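Local coordinates for protein fatty Acyl-Adenylate Ligase (Escherichia coli, PDB 3PBK) that belongs to the ANL superfamily of AMP-binding enzymes and holds 5'-O-[(S)-(dodecanoyloxy)(hydroxy)phosphoryl]adenosine in its pocket, at residues 334-348 with 384-396. Residues are numbered along the deposited sequence; the frame is centred on the assembly and turned at random.
Sequences PCYGLAENALAVSFS and VNCGKALPEHGIE. With 1ZZ (5'-O-[(S)-(dodecanoyloxy)(hydroxy)phosphoryl]adenosine), chain C.
Ser-346 hydrogen-bonds through OG to Cys-386 O (2.6 Å), approaching from above the carbonyl plane, 39° out of it. Its hydroxyl is brought there by a chi1 of 61°, which sets OG between the backbone N and the carbonyl carbon. Farther along, a water links Phe-347 N to Lys-388 O, bridging the two backbones. Gly-387 gives a CA-H...O contact to Phe-347 O, and its own N is held by Asn-385 OD1 (2.9 Å), which closes an Asx turn.

Apolar packing flanks this polar strip. At one end Val-384 CG1 lies against Pro-334 CB, the two side chains crossing at about a right angle. At the other, Ile-395 CD1 meets Val-345 CG1 at 3.5 Å, while Leu-390 sends CD2 to the edge of the Phe-347 ring and lays CD1 against Val-345 O. Val-345 and Ser-346 both face Tyr-336 in a classic beta bulge, Tyr-336 O accepting from both backbone N atoms.

Cys-386 CB packs on CB of Tyr-336, a residue whose OH hydrogen-bonds Asp-444 OD2. Beside them N5 of 5'-O-[(S)-(dodecanoyloxy)(hydroxy)phosphoryl]adenosine (1ZZ) donates to Cys-335 O (3.0 Å); at the phosphoryl end, past the strand, Ala-339 N donates to O3 of 1ZZ (2.8 Å). With Leu-343, these residues form one wall of the 1ZZ pocket in this AMP-binding (ANL) enzyme.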
loop_
_atom_site.group_PDB
_atom_site.type_symbol
_atom_site.label_atom_id
_atom_site.label_comp_id
_atom_site.label_asym_id
_atom_site.label_seq_id
_atom_site.Cartn_x
_atom_site.Cartn_y
_atom_site.Cartn_z
ATOM N N PRO A 334 -8.883 -4.629 10.536
ATOM C CA PRO A 334 -8.802 -4.816 9.095
ATOM C C PRO A 334 -9.398 -3.611 8.389
ATOM O O PRO A 334 -10.446 -3.121 8.800
ATOM C CB PRO A 334 -9.666 -6.052 8.861
ATOM C CG PRO A 334 -9.631 -6.781 10.149
ATOM C CD PRO A 334 -9.627 -5.710 11.190
ATOM N N CYS A 335 -8.730 -3.146 7.339
ATOM C CA CYS A 335 -9.193 -1.999 6.566
ATOM C C CYS A 335 -8.878 -2.140 5.071
ATOM O O CYS A 335 -8.042 -2.948 4.680
ATOM C CB CYS A 335 -8.551 -0.736 7.105
ATOM S SG CYS A 335 -6.785 -0.762 6.911
ATOM N N TYR A 336 -9.548 -1.337 4.251
ATOM C CA TYR A 336 -9.449 -1.433 2.799
ATOM C C TYR A 336 -9.211 -0.068 2.166
ATOM O O TYR A 336 -9.702 0.947 2.662
ATOM C CB TYR A 336 -10.742 -2.006 2.255
ATOM C CG TYR A 336 -10.885 -1.959 0.757
ATOM C CD1 TYR A 336 -9.961 -2.578 -0.071
ATOM C CD2 TYR A 336 -11.971 -1.333 0.172
ATOM C CE1 TYR A 336 -10.102 -2.559 -1.437
ATOM C CE2 TYR A 336 -12.124 -1.311 -1.194
ATOM C CZ TYR A 336 -11.185 -1.926 -1.991
ATOM O OH TYR A 336 -11.336 -1.898 -3.347
ATOM N N GLY A 337 -8.463 -0.039 1.067
ATOM C CA GLY A 337 -8.185 1.209 0.375
ATOM C C GLY A 337 -7.471 1.038 -0.952
ATOM O O GLY A 337 -7.148 -0.075 -1.350
ATOM N N LEU A 338 -7.253 2.147 -1.649
ATOM C CA LEU A 338 -6.412 2.167 -2.842
ATOM C C LEU A 338 -5.956 3.587 -3.100
ATOM O O LEU A 338 -6.446 4.515 -2.470
ATOM C CB LEU A 338 -7.129 1.601 -4.067
ATOM C CG LEU A 338 -8.432 2.220 -4.544
ATOM C CD1 LEU A 338 -8.865 1.553 -5.839
ATOM C CD2 LEU A 338 -9.520 2.094 -3.482
ATOM N N ALA A 339 -5.005 3.756 -4.011
ATOM C CA ALA A 339 -4.406 5.063 -4.245
ATOM C C ALA A 339 -5.429 5.956 -4.901
ATOM O O ALA A 339 -5.477 7.158 -4.631
ATOM C CB ALA A 339 -3.174 4.937 -5.117
ATOM N N GLU A 340 -6.260 5.346 -5.744
ATOM C CA GLU A 340 -7.248 6.065 -6.532
ATOM C C GLU A 340 -8.304 6.744 -5.664
ATOM O O GLU A 340 -9.190 7.416 -6.170
ATOM C CB GLU A 340 -7.913 5.133 -7.550
ATOM C CG GLU A 340 -7.038 4.752 -8.756
ATOM C CD GLU A 340 -6.068 3.610 -8.475
ATOM O OE1 GLU A 340 -5.984 3.163 -7.308
ATOM O OE2 GLU A 340 -5.382 3.164 -9.424
ATOM N N ASN A 341 -8.204 6.557 -4.356
ATOM C CA ASN A 341 -9.060 7.242 -3.397
ATOM C C ASN A 341 -8.174 7.896 -2.339
ATOM O O ASN A 341 -8.571 8.023 -1.184
ATOM C CB ASN A 341 -10.024 6.246 -2.743
ATOM C CG ASN A 341 -11.154 6.928 -1.957
ATOM O OD1 ASN A 341 -11.262 6.773 -0.739
ATOM N ND2 ASN A 341 -12.003 7.671 -2.660
ATOM N N ALA A 342 -6.973 8.307 -2.754
ATOM C CA ALA A 342 -5.932 8.794 -1.844
ATOM C C ALA A 342 -5.340 7.659 -0.997
ATOM O O ALA A 342 -4.159 7.363 -1.083
ATOM C CB ALA A 342 -6.452 9.932 -0.962
ATOM N N LEU A 343 -6.170 7.014 -0.190
ATOM C CA LEU A 343 -5.707 5.913 0.633
ATOM C C LEU A 343 -6.855 5.021 1.115
ATOM O O LEU A 343 -7.013 3.894 0.643
ATOM C CB LEU A 343 -4.956 6.458 1.834
ATOM C CG LEU A 343 -3.914 5.572 2.511
ATOM C CD1 LEU A 343 -3.988 5.795 4.007
ATOM C CD2 LEU A 343 -4.114 4.114 2.179
ATOM N N ALA A 344 -7.654 5.534 2.052
ATOM C CA ALA A 344 -8.606 4.708 2.794
ATOM C C ALA A 344 -10.010 4.688 2.199
ATOM O O ALA A 344 -10.477 5.689 1.660
ATOM C CB ALA A 344 -8.655 5.151 4.244
ATOM N N VAL A 345 -10.684 3.545 2.311
ATOM C CA VAL A 345 -12.050 3.402 1.815
ATOM C C VAL A 345 -12.979 2.860 2.904
ATOM O O VAL A 345 -14.153 3.221 2.970
ATOM C CB VAL A 345 -12.115 2.502 0.558
ATOM C CG1 VAL A 345 -13.507 1.958 0.362
ATOM C CG2 VAL A 345 -11.677 3.265 -0.670
ATOM N N SER A 346 -12.451 1.997 3.764
ATOM C CA SER A 346 -13.236 1.468 4.867
ATOM C C SER A 346 -12.364 0.883 5.956
ATOM O O SER A 346 -11.233 0.483 5.715
ATOM C CB SER A 346 -14.218 0.414 4.377
ATOM O OG SER A 346 -13.538 -0.662 3.782
ATOM N N PHE A 347 -12.916 0.844 7.160
ATOM C CA PHE A 347 -12.226 0.336 8.327
ATOM C C PHE A 347 -13.198 -0.538 9.094
ATOM O O PHE A 347 -14.385 -0.239 9.150
ATOM C CB PHE A 347 -11.789 1.491 9.226
ATOM C CG PHE A 347 -10.788 2.426 8.591
ATOM C CD1 PHE A 347 -11.204 3.469 7.791
ATOM C CD2 PHE A 347 -9.430 2.268 8.813
ATOM C CE1 PHE A 347 -10.285 4.335 7.220
ATOM C CE2 PHE A 347 -8.504 3.134 8.244
ATOM C CZ PHE A 347 -8.935 4.171 7.447
ATOM N N SER A 348 -12.706 -1.624 9.679
ATOM C CA SER A 348 -13.530 -2.435 10.562
ATOM C C SER A 348 -13.887 -1.598 11.794
ATOM O O SER A 348 -13.260 -0.567 12.063
ATOM C CB SER A 348 -12.802 -3.718 10.960
ATOM O OG SER A 348 -13.693 -4.658 11.541
ATOM N N VAL A 384 -12.506 -11.439 5.395
ATOM C CA VAL A 384 -12.430 -10.533 6.529
ATOM C C VAL A 384 -13.315 -9.301 6.346
ATOM O O VAL A 384 -13.351 -8.699 5.279
ATOM C CB VAL A 384 -10.974 -10.128 6.817
ATOM C CG1 VAL A 384 -10.898 -9.108 7.925
ATOM C CG2 VAL A 384 -10.166 -11.349 7.182
ATOM N N ASN A 385 -14.054 -8.952 7.391
ATOM C CA ASN A 385 -14.879 -7.752 7.409
ATOM C C ASN A 385 -13.997 -6.506 7.348
ATOM O O ASN A 385 -13.178 -6.270 8.232
ATOM C CB ASN A 385 -15.739 -7.747 8.678
ATOM C CG ASN A 385 -16.787 -6.648 8.684
ATOM O OD1 ASN A 385 -16.505 -5.490 8.365
ATOM N ND2 ASN A 385 -18.006 -7.005 9.073
ATOM N N CYS A 386 -14.175 -5.712 6.298
ATOM C CA CYS A 386 -13.340 -4.536 6.070
ATOM C C CYS A 386 -14.079 -3.234 6.339
ATOM O O CYS A 386 -13.619 -2.172 5.945
ATOM C CB CYS A 386 -12.785 -4.534 4.647
ATOM S SG CYS A 386 -11.488 -5.771 4.357
ATOM N N GLY A 387 -15.223 -3.312 7.004
ATOM C CA GLY A 387 -15.890 -2.106 7.458
ATOM C C GLY A 387 -17.017 -1.649 6.562
ATOM O O GLY A 387 -17.322 -2.300 5.564
ATOM N N LYS A 388 -17.649 -0.536 6.934
ATOM C CA LYS A 388 -18.691 0.066 6.106
ATOM C C LYS A 388 -18.175 1.351 5.478
ATOM O O LYS A 388 -17.124 1.863 5.875
ATOM C CB LYS A 388 -19.933 0.390 6.928
ATOM C CG LYS A 388 -20.540 -0.782 7.651
ATOM C CD LYS A 388 -21.922 -0.409 8.159
ATOM C CE LYS A 388 -22.467 -1.438 9.118
ATOM N NZ LYS A 388 -23.914 -1.182 9.351
ATOM N N ALA A 389 -18.919 1.893 4.517
ATOM C CA ALA A 389 -18.506 3.135 3.882
ATOM C C ALA A 389 -18.296 4.231 4.919
ATOM O O ALA A 389 -18.967 4.271 5.955
ATOM C CB ALA A 389 -19.519 3.566 2.846
ATOM N N LEU A 390 -17.349 5.116 4.630
ATOM C CA LEU A 390 -17.096 6.275 5.471
ATOM C C LEU A 390 -18.162 7.352 5.268
ATOM O O LEU A 390 -18.795 7.416 4.211
ATOM C CB LEU A 390 -15.734 6.849 5.135
ATOM C CG LEU A 390 -14.565 5.939 5.465
ATOM C CD1 LEU A 390 -13.336 6.384 4.689
ATOM C CD2 LEU A 390 -14.308 5.953 6.963
ATOM N N PRO A 391 -18.372 8.206 6.287
ATOM C CA PRO A 391 -19.284 9.337 6.111
ATOM C C PRO A 391 -19.014 10.095 4.813
ATOM O O PRO A 391 -17.876 10.459 4.510
ATOM C CB PRO A 391 -18.972 10.215 7.322
ATOM C CG PRO A 391 -18.599 9.255 8.372
ATOM C CD PRO A 391 -17.857 8.137 7.668
ATOM N N GLU A 392 -20.086 10.303 4.057
ATOM C CA GLU A 392 -20.064 11.055 2.809
ATOM C C GLU A 392 -19.466 10.299 1.624
ATOM O O GLU A 392 -19.445 10.825 0.513
ATOM C CB GLU A 392 -19.392 12.416 2.996
ATOM C CG GLU A 392 -20.131 13.324 3.982
ATOM C CD GLU A 392 -19.527 14.726 4.085
ATOM O OE1 GLU A 392 -18.747 15.108 3.178
ATOM O OE2 GLU A 392 -19.844 15.449 5.066
ATOM N N HIS A 393 -19.000 9.067 1.848
ATOM C CA HIS A 393 -18.467 8.242 0.759
ATOM C C HIS A 393 -19.371 7.069 0.506
ATOM O O HIS A 393 -19.970 6.551 1.431
ATOM C CB HIS A 393 -17.082 7.732 1.102
ATOM C CG HIS A 393 -16.148 8.812 1.515
ATOM N ND1 HIS A 393 -15.209 9.345 0.664
ATOM C CD2 HIS A 393 -16.036 9.496 2.676
ATOM C CE1 HIS A 393 -14.542 10.298 1.287
ATOM N NE2 HIS A 393 -15.025 10.411 2.511
ATOM N N GLY A 394 -19.461 6.637 -0.743
ATOM C CA GLY A 394 -20.292 5.499 -1.081
ATOM C C GLY A 394 -19.489 4.284 -1.492
ATOM O O GLY A 394 -18.401 4.410 -2.070
ATOM N N ILE A 395 -20.010 3.100 -1.173
ATOM C CA ILE A 395 -19.435 1.849 -1.666
ATOM C C ILE A 395 -20.562 1.015 -2.233
ATOM O O ILE A 395 -21.545 0.764 -1.558
ATOM C CB ILE A 395 -18.736 1.028 -0.560
ATOM C CG1 ILE A 395 -17.473 1.728 -0.060
ATOM C CG2 ILE A 395 -18.375 -0.356 -1.079
ATOM C CD1 ILE A 395 -16.838 1.028 1.121
ATOM N N GLU A 396 -20.427 0.588 -3.473
ATOM C CA GLU A 396 -21.510 -0.116 -4.128
ATOM C C GLU A 396 -20.962 -1.295 -4.928
ATOM O O GLU A 396 -19.915 -1.190 -5.554
ATOM C CB GLU A 396 -22.273 0.858 -5.028
ATOM C CG GLU A 396 -23.428 0.258 -5.817
ATOM C CD GLU A 396 -24.369 1.330 -6.355
ATOM O OE1 GLU A 396 -24.989 2.050 -5.544
ATOM O OE2 GLU A 396 -24.485 1.463 -7.592
HETATM P P 1ZZ C . -2.638 0.748 -3.046
HETATM C C1 1ZZ C . -2.886 6.449 10.672
HETATM N N1 1ZZ C . -6.274 -4.080 -1.371
HETATM O O1 1ZZ C . -2.790 -0.442 0.069
HETATM C C2 1ZZ C . -3.740 6.089 9.486
HETATM N N2 1ZZ C . -6.631 -3.526 0.745
HETATM O O2 1ZZ C . -2.921 1.274 -1.508
HETATM C C3 1ZZ C . -3.335 4.874 8.657
HETATM N N3 1ZZ C . -7.454 -6.341 -1.215
HETATM O O3 1ZZ C . -3.247 1.606 -4.239
HETATM C C4 1ZZ C . -4.360 4.457 7.586
HETATM N N4 1ZZ C . -8.316 -6.824 0.882
HETATM O O4 1ZZ C . -1.290 0.665 -3.296
HETATM C C5 1ZZ C . -4.363 3.060 6.954
HETATM N N5 1ZZ C . -8.069 -5.209 2.691
HETATM O O5 1ZZ C . -3.293 -0.701 -3.184
HETATM C C6 1ZZ C . -4.969 3.065 5.575
HETATM O O6 1ZZ C . -4.964 -2.897 -2.793
HETATM C C7 1ZZ C . -5.768 1.889 5.073
HETATM O O7 1ZZ C . -7.264 -4.626 -4.844
HETATM C C8 1ZZ C . -5.752 1.631 3.583
HETATM O O8 1ZZ C . -7.641 -1.794 -4.896
HETATM C C9 1ZZ C . -5.328 0.253 3.052
HETATM C C10 1ZZ C . -4.338 0.139 1.921
HETATM C C11 1ZZ C . -4.198 1.033 0.768
HETATM C C12 1ZZ C . -3.384 0.510 -0.320
HETATM C C13 1ZZ C . -4.525 -0.740 -3.856
HETATM C C14 1ZZ C . -5.230 -2.099 -3.963
HETATM C C15 1ZZ C . -6.755 -2.310 -3.968
HETATM C C16 1ZZ C . -6.819 -3.772 -3.823
HETATM C C17 1ZZ C . -5.797 -4.036 -2.772
HETATM C C18 1ZZ C . -6.079 -3.133 -0.455
HETATM C C19 1ZZ C . -7.202 -4.781 0.525
HETATM C C20 1ZZ C . -6.995 -5.134 -0.720
HETATM C C21 1ZZ C . -8.112 -7.165 -0.361
HETATM C C22 1ZZ C . -7.843 -5.590 1.353
HETATM O O HOH W 1 -14.821 2.775 7.262
#